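Local coordinates for protein exosome complex component Rrp41 (PDB 3M7N) that probably acts as the catalytic component of the archaeal exosome, degrading RNA from its 3' end and also able to synthesise heteromeric RNA tails, at residues S98-I101 and S102-K106. The protein carries 1 engineered substitution. Numbering follows the deposited sequence.
Sequences SIEI and SKVSK
S102 folds its side chain back onto the carbonyl of S98, one helical turn earlier. S102 CB lies 3.2 Å from S98 O. S102 OG is anti to the carbonyl carbon (chi1 -57°), which swings the hydroxyl back along the helix, where S102 OG donates to S98 O at 2.6 Å. S102 N donates to S98 O at 2.9 Å, and the two donors arrive from opposite faces of the carbonyl plane. S102 OG also bonds to Y79 N on the strand 74-81, so this hydroxyl ties the helix to the sheet. Replacing the hydroxyl with an alanine here would take away the second donor to S98 O and would probably leave Y79 N without this acceptor.

S105 repeats the pattern on I101. S105 OG sits above the carbonyl plane, 2.7 Å from I101 O, and S105 N bonds to that oxygen from the other face. CG2 of I101 is 3.8 Å from S105 OG. V104 CG1 also lies 3.5 Å from I101 O, and V104 N bonds to E100 O at 3.1 Å.

E100 OE1 forms a salt bridge with R107, and K103 NZ with E104, both of the exonuclease 2 chain; K103 also pairs with E107 of its own helix. Mid-helix serines bonded back to i-4 carbonyls mark this part of helix 96-110, which lies against the mixed sheet of the RNase PH fold and borders the exonuclease 2 subunit.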
loop_
_atom_site.group_PDB
_atom_site.type_symbol
_atom_site.label_atom_id
_atom_site.label_comp_id
_atom_site.label_asym_id
_atom_site.label_seq_id
_atom_site.Cartn_x
_atom_site.Cartn_y
_atom_site.Cartn_z
ATOM N N SER E 98 12.125 -11.492 11.728
ATOM C CA SER E 98 10.800 -11.431 12.338
ATOM C C SER E 98 9.744 -11.911 11.367
ATOM O O SER E 98 8.739 -12.514 11.765
ATOM C CB SER E 98 10.457 -10.010 12.776
ATOM O OG SER E 98 11.295 -9.571 13.831
ATOM N N ILE E 99 9.958 -11.627 10.087
ATOM C CA ILE E 99 9.000 -12.056 9.081
ATOM C C ILE E 99 8.994 -13.586 8.991
ATOM O O ILE E 99 7.948 -14.230 8.931
ATOM C CB ILE E 99 9.290 -11.391 7.718
ATOM C CG1 ILE E 99 8.965 -9.893 7.804
ATOM C CG2 ILE E 99 8.473 -12.053 6.616
ATOM C CD1 ILE E 99 9.377 -9.101 6.611
ATOM N N GLU E 100 10.182 -14.159 9.016
ATOM C CA GLU E 100 10.338 -15.601 8.946
ATOM C C GLU E 100 9.750 -16.267 10.180
ATOM O O GLU E 100 9.020 -17.250 10.080
ATOM C CB GLU E 100 11.821 -15.931 8.820
ATOM C CG GLU E 100 12.107 -17.064 7.885
ATOM C CD GLU E 100 12.533 -18.304 8.623
ATOM O OE1 GLU E 100 13.745 -18.640 8.581
ATOM O OE2 GLU E 100 11.650 -18.931 9.252
ATOM N N ILE E 101 10.068 -15.727 11.351
ATOM C CA ILE E 101 9.546 -16.280 12.597
ATOM C C ILE E 101 8.026 -16.217 12.640
ATOM O O ILE E 101 7.365 -17.170 13.063
ATOM C CB ILE E 101 10.107 -15.543 13.808
ATOM C CG1 ILE E 101 11.604 -15.836 13.931
ATOM C CG2 ILE E 101 9.337 -15.955 15.061
ATOM C CD1 ILE E 101 12.324 -15.020 15.002
ATOM N N SER E 102 7.474 -15.088 12.198
ATOM C CA SER E 102 6.020 -14.922 12.102
ATOM C C SER E 102 5.371 -15.973 11.186
ATOM O O SER E 102 4.311 -16.525 11.499
ATOM C CB SER E 102 5.665 -13.495 11.622
ATOM O OG SER E 102 6.216 -12.493 12.482
ATOM N N LYS E 103 6.005 -16.245 10.050
ATOM C CA LYS E 103 5.440 -17.181 9.071
ATOM C C LYS E 103 5.429 -18.616 9.608
ATOM O O LYS E 103 4.429 -19.318 9.534
ATOM C CB LYS E 103 6.225 -17.115 7.749
ATOM C CG LYS E 103 5.692 -18.010 6.636
ATOM C CD LYS E 103 6.446 -17.751 5.319
ATOM C CE LYS E 103 6.076 -18.755 4.216
ATOM N NZ LYS E 103 6.413 -20.141 4.661
ATOM N N VAL E 104 6.549 -19.050 10.160
ATOM C CA VAL E 104 6.613 -20.418 10.646
ATOM C C VAL E 104 5.747 -20.611 11.911
ATOM O O VAL E 104 5.112 -21.652 12.072
ATOM C CB VAL E 104 8.063 -20.865 10.823
ATOM C CG1 VAL E 104 8.705 -20.175 12.005
ATOM C CG2 VAL E 104 8.121 -22.347 10.964
ATOM N N SER E 105 5.690 -19.591 12.773
ATOM C CA SER E 105 4.793 -19.602 13.923
ATOM C C SER E 105 3.354 -19.720 13.490
ATOM O O SER E 105 2.584 -20.492 14.074
ATOM C CB SER E 105 4.934 -18.332 14.759
ATOM O OG SER E 105 6.231 -18.213 15.297
ATOM N N LYS E 106 2.970 -18.941 12.481
ATOM C CA LYS E 106 1.603 -19.031 11.979
ATOM C C LYS E 106 1.331 -20.449 11.507
ATOM O O LYS E 106 0.245 -21.023 11.721
ATOM C CB LYS E 106 1.378 -18.064 10.810
ATOM C CG LYS E 106 -0.010 -18.192 10.205
ATOM C CD LYS E 106 -0.150 -17.389 8.930
ATOM C CE LYS E 106 0.030 -18.281 7.714
ATOM N NZ LYS E 106 0.833 -17.602 6.649
#